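Local coordinates for capsid protein (Bocavirus gorilla/GBoV1/2009, PDB 7LNK) that builds, as sixty copies, the T=1 icosahedral shell of the gorilla bocavirus 1 parvovirus, at residues Gly10-Ser15 / Lys25-Phe30; Gln69-Phe74 / Met145-Tyr150; Asn165-Leu170 / Thr291-Val296. One frame throughout, in Å; residues are numbered along the deposited sequence.

Interaction 1: Gly10-Ser15 / Lys25-Phe30; sequences GWVGGS and KNTRQF
The K25 side chain runs along the V12 side chain and the backbone of G13 and G14, and its atoms can be followed one by one. CB sits beside the carbonyls of G13 and G14. CG follows at the rim of the V12 side chain, and CD makes the closest apolar approach, 3.4 Å from V12 CG2, where the two side chains cross at about a right angle. Bends at chi3 and chi4, both near -60°, then fold the chain back over the backbone: CE comes 3.2 Å from G13 O and NZ ends 3.6 Å from G14 O. On the main chain, K25 N donates to G14 O over 2.7 Å. The bond belongs to an antiparallel hydrogen-bonded pair, G14 with K25, and it marks the beta hairpin of strands 14-17 and 21-33, the longer of which also pairs with strand 437-453 in the jelly-roll beta-barrel of the parvovirus capsid protein. G14 has a positive phi of 99°, at which a beta carbon would press on the carbonyl oxygen of G13, so the backbone itself accounts for a glycine. Away from the G14–K25 pair, W11 and V12 meet T27. T27 sets its CB over the centre of the six-membered ring of W11, 3.5 Å from the centroid and 9° off the normal, a CH-pi contact; CG2 lies over the same face. T27 OG1, on the branch beside its own backbone N, is modelled as a donor to V12 O, at a separation so short that the bond's geometry is doubtful. The indole also belongs to an interface: NE1 donates to E194 O of a second subunit, and the ring stacks with H198 of that subunit. From the same neighbour, D197 OD1 accepts a hydrogen bond from G13 N.

Interaction 2: Gln69-Phe74 / Met145-Tyr150; sequences QYSCHF and MPDLPY
M145 brings its methyl group obliquely to the imidazole of H73, with CE 4.0 Å from CE1, while C72 SG takes one face of that ring, 3.3 Å above its plane and offset toward the rim. The imidazole is also held at its far nitrogen, because NE2 is hydrogen-bonded to F67 O. The second flat group is the D147 carboxylate. S71 OG donates to D147 OD1 over 2.6 Å, arriving on the syn side and 24° out of the carboxylate plane. OD2 of the same group has a long, weak ion pair with R383. Within segment 69-74, the F74 ring has Y70 O at its edge.

The thioether chain explains how one methyl serves several partners. M145 runs extended through its first two torsions and turns at chi3 (72°), which lays CE against C72, 3.3 Å from its carbonyl O and 3.6 Å from its CB. C72 thus meets the methyl through backbone and side chain together, and its CB also lies 3.4 Å from M145 O. The backbones are nearest at C72 and D147, whose CA atoms are 4.6 Å apart. Residues 70-73 have helical backbone angles, and H73 N donates to Y70 O, a turn that presents S71 and C72 to the facing loop.

Both segments are loops of the parvovirus coat protein core. Segment 69-74 links strand 62-65 to helix 76-85. The loop holding 145-150 leads into strand 153-160. Around them, H73 packs on C445 and I447 of strand 437-453, M145 rests on W153, and L148 and P149 touch M192 of a second subunit.

Interaction 3: Asn165-Leu170 / Thr291-Val296; sequences NELADL and TKPDGV
L167 projects from a short helical turn, residues 165-168, with only a weak internal bond, onto a loop that contains a type II beta turn, P293 to V296. In the parvovirus capsid fold, long connections of this kind join the strands of the jelly-roll beta-barrel, and here two of them meet. The first shell is apolar and is centred on the one leucine. Its CD2 lies 3.6 Å from P293 CD, with the two side chains crossing at about a right angle. CG reaches V296 CG2 at 3.9 Å. The other methyl, CD1, points to the backbone instead and comes 3.5 Å from T291 O. V296 answers with a single branch: with chi1 at 66°, CG2 lies anti to the backbone N, which turns this branch onto the helix, 3.6 Å from L167 CA. V296 CG2 also lies 3.9 Å from E166 O, which means that helix backbone as well as side chain lines the contact.

One step out, the turn keeps P293 and V296 on the side of the leucine. G295 has a phi of 107°, where a beta carbon would collide with the D294 carbonyl oxygen, so glycine suits the turn. Another subunit adds to the surroundings: its M348 packs on L167, and one of its strands pairs antiparallel with T291, carrying the sheet across the interface. Near the short helix the carboxylates of E166 and D169 lie close to those of D171 and, from helix 179-186, E181, and such crowding would be expected to raise the affinity of some of them for a proton. Two hydrogen bonds then tie the parts to their surroundings: N299 N donates to E166 OE2, and T178 OG1 donates to G295 O.

Interactions 1 and 2 are neighbours in the barrel region, with centres 10 Å apart, and they touch: R28 NH2 probably donates to P146 O, while the N26 amide packs against C72 O. Interaction 3 lies on the opposite side of the chain's centre, 47 Å and 41 Å between centres from the other two, and joins outlying connections. All three are largely buried, yet their chemistry differs. A hairpin bond, a threonine over an indole and a folded lysine make interaction 1; a serine–carboxylate bond with a methionine methyl makes interaction 2; leucine, proline and valine make interaction 3. Each also meets other subunits, with 1 and 2 sharing the second.

Interaction 1: Gly10-Ser15 / Lys25-Phe30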
loop_
_atom_site.group_PDB
_atom_site.type_symbol
_atom_site.label_atom_id
_atom_site.label_comp_id
_atom_site.label_asym_id
_atom_site.label_seq_id
_atom_site.Cartn_x
_atom_site.Cartn_y
_atom_site.Cartn_z
ATOM N N GLY A 10 55.777 -64.008 -30.348
ATOM C CA GLY A 10 56.649 -63.644 -31.442
ATOM C C GLY A 10 58.068 -63.675 -30.938
ATOM O O GLY A 10 58.321 -63.855 -29.747
ATOM N N TRP A 11 59.000 -63.518 -31.859
ATOM C CA TRP A 11 60.403 -63.594 -31.498
ATOM C C TRP A 11 60.841 -62.260 -30.921
ATOM O O TRP A 11 60.654 -61.215 -31.546
ATOM C CB TRP A 11 61.251 -63.907 -32.714
ATOM C CG TRP A 11 62.646 -64.163 -32.380
ATOM C CD1 TRP A 11 63.663 -63.272 -32.368
ATOM C CD2 TRP A 11 63.224 -65.437 -32.140
ATOM N NE1 TRP A 11 64.835 -63.900 -32.055
ATOM C CE2 TRP A 11 64.590 -65.238 -31.922
ATOM C CE3 TRP A 11 62.710 -66.730 -32.066
ATOM C CZ2 TRP A 11 65.449 -66.277 -31.634
ATOM C CZ3 TRP A 11 63.559 -67.756 -31.778
ATOM C CH2 TRP A 11 64.915 -67.530 -31.566
ATOM N N VAL A 12 61.427 -62.287 -29.736
ATOM C CA VAL A 12 61.932 -61.075 -29.117
ATOM C C VAL A 12 63.436 -61.246 -28.968
ATOM O O VAL A 12 63.918 -62.351 -28.704
ATOM C CB VAL A 12 61.247 -60.797 -27.762
ATOM C CG1 VAL A 12 61.740 -61.721 -26.675
ATOM C CG2 VAL A 12 61.348 -59.368 -27.386
ATOM N N GLY A 13 64.180 -60.177 -29.196
ATOM C CA GLY A 13 65.622 -60.310 -29.184
ATOM C C GLY A 13 66.300 -58.964 -29.147
ATOM O O GLY A 13 65.694 -57.927 -29.420
ATOM N N GLY A 14 67.579 -58.999 -28.810
ATOM C CA GLY A 14 68.402 -57.811 -28.808
ATOM C C GLY A 14 68.579 -57.206 -27.437
ATOM O O GLY A 14 68.236 -57.781 -26.403
ATOM N N SER A 15 69.144 -56.009 -27.446
ATOM C CA SER A 15 69.405 -55.286 -26.218
ATOM C C SER A 15 69.073 -53.821 -26.413
ATOM O O SER A 15 68.997 -53.318 -27.534
ATOM C CB SER A 15 70.853 -55.428 -25.773
ATOM O OG SER A 15 71.711 -54.848 -26.730
ATOM N N LYS A 25 67.033 -59.065 -24.379
ATOM C CA LYS A 25 65.905 -59.867 -24.825
ATOM C C LYS A 25 66.437 -61.053 -25.603
ATOM O O LYS A 25 67.253 -60.888 -26.509
ATOM C CB LYS A 25 64.969 -59.049 -25.694
ATOM C CG LYS A 25 64.307 -57.934 -24.952
ATOM C CD LYS A 25 63.417 -57.160 -25.855
ATOM C CE LYS A 25 64.240 -56.583 -26.960
ATOM N NZ LYS A 25 65.292 -55.714 -26.397
ATOM N N ASN A 26 65.996 -62.245 -25.235
ATOM C CA ASN A 26 66.497 -63.462 -25.847
ATOM C C ASN A 26 65.346 -64.426 -26.019
ATOM O O ASN A 26 64.592 -64.658 -25.076
ATOM C CB ASN A 26 67.589 -64.100 -24.992
ATOM C CG ASN A 26 68.865 -63.308 -24.997
ATOM O OD1 ASN A 26 69.646 -63.376 -25.938
ATOM N ND2 ASN A 26 69.080 -62.534 -23.950
ATOM N N THR A 27 65.216 -64.989 -27.212
ATOM C CA THR A 27 64.235 -66.020 -27.485
ATOM C C THR A 27 64.984 -67.251 -27.962
ATOM O O THR A 27 65.978 -67.137 -28.678
ATOM C CB THR A 27 63.224 -65.568 -28.541
ATOM O OG1 THR A 27 62.637 -64.332 -28.139
ATOM C CG2 THR A 27 62.113 -66.575 -28.660
ATOM N N ARG A 28 64.538 -68.424 -27.539
ATOM C CA ARG A 28 65.106 -69.666 -28.028
ATOM C C ARG A 28 63.991 -70.619 -28.409
ATOM O O ARG A 28 62.890 -70.570 -27.869
ATOM C CB ARG A 28 66.002 -70.357 -27.005
ATOM C CG ARG A 28 67.158 -69.548 -26.527
ATOM C CD ARG A 28 68.197 -69.329 -27.586
ATOM N NE ARG A 28 69.330 -68.604 -27.036
ATOM C CZ ARG A 28 69.423 -67.285 -26.999
ATOM N NH1 ARG A 28 68.445 -66.536 -27.470
ATOM N NH2 ARG A 28 70.490 -66.714 -26.476
ATOM N N GLN A 29 64.304 -71.485 -29.356
ATOM C CA GLN A 29 63.491 -72.639 -29.686
ATOM C C GLN A 29 63.971 -73.785 -28.811
ATOM O O GLN A 29 65.147 -74.148 -28.860
ATOM C CB GLN A 29 63.641 -72.965 -31.170
ATOM C CG GLN A 29 62.791 -74.077 -31.724
ATOM C CD GLN A 29 61.323 -73.760 -31.709
ATOM O OE1 GLN A 29 60.578 -74.271 -30.889
ATOM N NE2 GLN A 29 60.902 -72.885 -32.603
ATOM N N PHE A 30 63.079 -74.344 -28.000
ATOM C CA PHE A 30 63.462 -75.399 -27.078
ATOM C C PHE A 30 62.742 -76.680 -27.451
ATOM O O PHE A 30 61.723 -76.659 -28.139
ATOM C CB PHE A 30 63.154 -75.060 -25.611
ATOM C CG PHE A 30 61.696 -74.926 -25.302
ATOM C CD1 PHE A 30 60.946 -76.032 -24.954
ATOM C CD2 PHE A 30 61.082 -73.698 -25.315
ATOM C CE1 PHE A 30 59.625 -75.918 -24.668
ATOM C CE2 PHE A 30 59.753 -73.584 -25.017
ATOM C CZ PHE A 30 59.028 -74.692 -24.698
#

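Interaction 2: Gln69-Phe74 / Met145-Tyr150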
loop_
_atom_site.group_PDB
_atom_site.type_symbol
_atom_site.label_atom_id
_atom_site.label_comp_id
_atom_site.label_asym_id
_atom_site.label_seq_id
_atom_site.Cartn_x
_atom_site.Cartn_y
_atom_site.Cartn_z
ATOM N N GLN A 69 73.425 -67.923 -16.728
ATOM C CA GLN A 69 74.765 -67.618 -17.193
ATOM C C GLN A 69 74.705 -66.192 -17.717
ATOM O O GLN A 69 73.633 -65.721 -18.091
ATOM C CB GLN A 69 75.228 -68.610 -18.257
ATOM C CG GLN A 69 76.633 -68.419 -18.725
ATOM C CD GLN A 69 77.093 -69.545 -19.587
ATOM O OE1 GLN A 69 76.433 -70.562 -19.685
ATOM N NE2 GLN A 69 78.199 -69.349 -20.271
ATOM N N TYR A 70 75.846 -65.518 -17.802
ATOM C CA TYR A 70 75.783 -64.200 -18.424
ATOM C C TYR A 70 75.756 -64.284 -19.941
ATOM O O TYR A 70 75.128 -63.449 -20.595
ATOM C CB TYR A 70 76.934 -63.313 -17.969
ATOM C CG TYR A 70 76.823 -62.855 -16.548
ATOM C CD1 TYR A 70 76.054 -61.753 -16.224
ATOM C CD2 TYR A 70 77.516 -63.482 -15.540
ATOM C CE1 TYR A 70 75.955 -61.319 -14.939
ATOM C CE2 TYR A 70 77.422 -63.051 -14.254
ATOM C CZ TYR A 70 76.644 -61.967 -13.958
ATOM O OH TYR A 70 76.555 -61.535 -12.664
ATOM N N SER A 71 76.422 -65.282 -20.516
ATOM C CA SER A 71 76.573 -65.316 -21.961
ATOM C C SER A 71 75.249 -65.548 -22.662
ATOM O O SER A 71 75.100 -65.197 -23.836
ATOM C CB SER A 71 77.576 -66.390 -22.355
ATOM O OG SER A 71 77.100 -67.661 -21.990
ATOM N N CYS A 72 74.274 -66.129 -21.973
ATOM C CA CYS A 72 73.001 -66.389 -22.627
ATOM C C CYS A 72 72.158 -65.128 -22.710
ATOM O O CYS A 72 71.269 -65.026 -23.558
ATOM C CB CYS A 72 72.253 -67.508 -21.905
ATOM S SG CYS A 72 71.963 -67.284 -20.160
ATOM N N HIS A 73 72.394 -64.170 -21.822
ATOM C CA HIS A 73 71.634 -62.933 -21.844
ATOM C C HIS A 73 72.340 -61.780 -22.536
ATOM O O HIS A 73 71.721 -60.738 -22.738
ATOM C CB HIS A 73 71.289 -62.532 -20.417
ATOM C CG HIS A 73 70.544 -63.589 -19.676
ATOM N ND1 HIS A 73 69.254 -63.944 -19.990
ATOM C CD2 HIS A 73 70.920 -64.392 -18.657
ATOM C CE1 HIS A 73 68.860 -64.912 -19.185
ATOM N NE2 HIS A 73 69.852 -65.201 -18.367
ATOM N N PHE A 74 73.589 -61.942 -22.943
ATOM C CA PHE A 74 74.359 -60.861 -23.539
ATOM C C PHE A 74 75.111 -61.381 -24.744
ATOM O O PHE A 74 75.806 -62.395 -24.658
ATOM C CB PHE A 74 75.377 -60.249 -22.571
ATOM C CG PHE A 74 74.777 -59.453 -21.457
ATOM C CD1 PHE A 74 74.474 -58.124 -21.636
ATOM C CD2 PHE A 74 74.530 -60.027 -20.230
ATOM C CE1 PHE A 74 73.935 -57.389 -20.617
ATOM C CE2 PHE A 74 73.987 -59.293 -19.213
ATOM C CZ PHE A 74 73.691 -57.977 -19.404
ATOM N N MET A 145 70.602 -71.939 -21.150
ATOM C CA MET A 145 70.168 -71.475 -22.458
ATOM C C MET A 145 71.365 -71.220 -23.372
ATOM O O MET A 145 72.422 -70.786 -22.911
ATOM C CB MET A 145 69.335 -70.206 -22.284
ATOM C CG MET A 145 68.897 -69.533 -23.544
ATOM S SD MET A 145 67.749 -68.169 -23.297
ATOM C CE MET A 145 68.794 -66.910 -22.598
ATOM N N PRO A 146 71.238 -71.496 -24.671
ATOM C CA PRO A 146 72.392 -71.358 -25.557
ATOM C C PRO A 146 72.769 -69.902 -25.737
ATOM O O PRO A 146 71.984 -68.994 -25.464
ATOM C CB PRO A 146 71.895 -71.968 -26.869
ATOM C CG PRO A 146 70.806 -72.859 -26.462
ATOM C CD PRO A 146 70.111 -72.060 -25.417
ATOM N N ASP A 147 73.996 -69.690 -26.202
ATOM C CA ASP A 147 74.436 -68.338 -26.508
ATOM C C ASP A 147 73.885 -67.882 -27.848
ATOM O O ASP A 147 73.415 -66.749 -27.979
ATOM C CB ASP A 147 75.957 -68.278 -26.502
ATOM C CG ASP A 147 76.531 -68.465 -25.125
ATOM O OD1 ASP A 147 75.761 -68.359 -24.153
ATOM O OD2 ASP A 147 77.747 -68.719 -25.010
ATOM N N LEU A 148 73.906 -68.750 -28.834
ATOM C CA LEU A 148 73.459 -68.359 -30.157
ATOM C C LEU A 148 71.944 -68.447 -30.227
ATOM O O LEU A 148 71.381 -69.511 -29.970
ATOM C CB LEU A 148 74.078 -69.252 -31.212
ATOM C CG LEU A 148 75.599 -69.224 -31.241
ATOM C CD1 LEU A 148 76.126 -70.185 -32.277
ATOM C CD2 LEU A 148 76.083 -67.841 -31.487
ATOM N N PRO A 149 71.256 -67.358 -30.559
ATOM C CA PRO A 149 69.788 -67.391 -30.536
ATOM C C PRO A 149 69.180 -68.401 -31.487
ATOM O O PRO A 149 68.033 -68.814 -31.289
ATOM C CB PRO A 149 69.419 -65.955 -30.916
ATOM C CG PRO A 149 70.575 -65.155 -30.457
ATOM C CD PRO A 149 71.770 -65.994 -30.739
ATOM N N TYR A 150 69.915 -68.822 -32.512
ATOM C CA TYR A 150 69.343 -69.725 -33.496
ATOM C C TYR A 150 69.630 -71.184 -33.190
ATOM O O TYR A 150 69.166 -72.057 -33.925
ATOM C CB TYR A 150 69.859 -69.369 -34.884
ATOM C CG TYR A 150 71.349 -69.533 -35.060
ATOM C CD1 TYR A 150 71.887 -70.722 -35.528
ATOM C CD2 TYR A 150 72.218 -68.503 -34.751
ATOM C CE1 TYR A 150 73.233 -70.873 -35.692
ATOM C CE2 TYR A 150 73.569 -68.649 -34.912
ATOM C CZ TYR A 150 74.070 -69.834 -35.383
ATOM O OH TYR A 150 75.424 -69.981 -35.546
#

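Interaction 3: Asn165-Leu170 / Thr291-Val296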
loop_
_atom_site.group_PDB
_atom_site.type_symbol
_atom_site.label_atom_id
_atom_site.label_comp_id
_atom_site.label_asym_id
_atom_site.label_seq_id
_atom_site.Cartn_x
_atom_site.Cartn_y
_atom_site.Cartn_z
ATOM N N ASN A 165 74.579 -90.196 0.592
ATOM C CA ASN A 165 74.436 -91.641 0.445
ATOM C C ASN A 165 75.208 -92.409 1.509
ATOM O O ASN A 165 74.661 -93.323 2.135
ATOM C CB ASN A 165 74.881 -92.073 -0.948
ATOM C CG ASN A 165 74.495 -93.492 -1.257
ATOM O OD1 ASN A 165 73.480 -93.984 -0.777
ATOM N ND2 ASN A 165 75.308 -94.167 -2.046
ATOM N N GLU A 166 76.481 -92.073 1.724
ATOM C CA GLU A 166 77.294 -92.859 2.645
ATOM C C GLU A 166 76.707 -92.835 4.050
ATOM O O GLU A 166 76.946 -93.746 4.852
ATOM C CB GLU A 166 78.735 -92.351 2.650
ATOM C CG GLU A 166 79.684 -93.180 3.498
ATOM C CD GLU A 166 79.895 -94.585 2.956
ATOM O OE1 GLU A 166 79.563 -94.838 1.783
ATOM O OE2 GLU A 166 80.374 -95.452 3.711
ATOM N N LEU A 167 75.926 -91.805 4.361
ATOM C CA LEU A 167 75.197 -91.770 5.619
ATOM C C LEU A 167 73.972 -92.669 5.583
ATOM O O LEU A 167 73.511 -93.139 6.624
ATOM C CB LEU A 167 74.793 -90.335 5.938
ATOM C CG LEU A 167 75.712 -89.460 6.781
ATOM C CD1 LEU A 167 77.068 -89.271 6.166
ATOM C CD2 LEU A 167 75.033 -88.124 6.926
ATOM N N ALA A 168 73.382 -92.853 4.410
ATOM C CA ALA A 168 72.176 -93.656 4.255
ATOM C C ALA A 168 72.437 -95.066 3.739
ATOM O O ALA A 168 71.493 -95.814 3.504
ATOM C CB ALA A 168 71.191 -92.954 3.330
ATOM N N ASP A 169 73.687 -95.445 3.505
ATOM C CA ASP A 169 73.890 -96.614 2.659
ATOM C C ASP A 169 73.760 -97.944 3.391
ATOM O O ASP A 169 73.859 -98.986 2.737
ATOM C CB ASP A 169 75.246 -96.540 1.953
ATOM C CG ASP A 169 76.402 -96.458 2.906
ATOM O OD1 ASP A 169 76.179 -96.321 4.126
ATOM O OD2 ASP A 169 77.550 -96.550 2.432
ATOM N N LEU A 170 73.524 -97.944 4.702
ATOM C CA LEU A 170 73.286 -99.179 5.452
ATOM C C LEU A 170 74.412 -100.184 5.258
ATOM O O LEU A 170 74.195 -101.357 4.954
ATOM C CB LEU A 170 71.933 -99.790 5.091
ATOM C CG LEU A 170 70.662 -99.193 5.707
ATOM C CD1 LEU A 170 70.656 -97.693 5.888
ATOM C CD2 LEU A 170 69.422 -99.700 4.991
ATOM N N THR A 291 79.759 -83.846 6.301
ATOM C CA THR A 291 78.858 -84.019 7.431
ATOM C C THR A 291 78.972 -85.459 7.891
ATOM O O THR A 291 78.845 -86.381 7.083
ATOM C CB THR A 291 77.406 -83.690 7.075
ATOM O OG1 THR A 291 76.975 -84.524 5.996
ATOM C CG2 THR A 291 77.271 -82.239 6.674
ATOM N N LYS A 292 79.229 -85.648 9.178
ATOM C CA LYS A 292 79.479 -86.971 9.742
ATOM C C LYS A 292 78.814 -87.054 11.104
ATOM O O LYS A 292 79.463 -86.902 12.145
ATOM C CB LYS A 292 80.978 -87.242 9.827
ATOM C CG LYS A 292 81.381 -88.600 10.325
ATOM C CD LYS A 292 82.889 -88.721 10.262
ATOM C CE LYS A 292 83.373 -90.056 10.766
ATOM N NZ LYS A 292 84.851 -90.154 10.659
ATOM N N PRO A 293 77.501 -87.266 11.136
ATOM C CA PRO A 293 76.820 -87.464 12.416
ATOM C C PRO A 293 77.390 -88.663 13.155
ATOM O O PRO A 293 77.945 -89.582 12.558
ATOM C CB PRO A 293 75.366 -87.708 12.004
ATOM C CG PRO A 293 75.243 -87.028 10.704
ATOM C CD PRO A 293 76.549 -87.238 10.018
ATOM N N ASP A 294 77.258 -88.643 14.472
ATOM C CA ASP A 294 77.787 -89.737 15.265
ATOM C C ASP A 294 76.843 -90.930 15.201
ATOM O O ASP A 294 75.629 -90.791 15.365
ATOM C CB ASP A 294 77.993 -89.290 16.708
ATOM C CG ASP A 294 78.612 -90.364 17.563
ATOM O OD1 ASP A 294 79.778 -90.723 17.308
ATOM O OD2 ASP A 294 77.938 -90.848 18.494
ATOM N N GLY A 295 77.406 -92.106 14.956
ATOM C CA GLY A 295 76.639 -93.316 14.813
ATOM C C GLY A 295 76.537 -93.825 13.393
ATOM O O GLY A 295 76.091 -94.956 13.185
ATOM N N VAL A 296 76.922 -93.012 12.414
ATOM C CA VAL A 296 76.970 -93.472 11.038
ATOM C C VAL A 296 78.181 -94.381 10.866
ATOM O O VAL A 296 79.132 -94.340 11.653
ATOM C CB VAL A 296 77.029 -92.264 10.084
ATOM C CG1 VAL A 296 78.334 -91.519 10.258
ATOM C CG2 VAL A 296 76.842 -92.683 8.650
#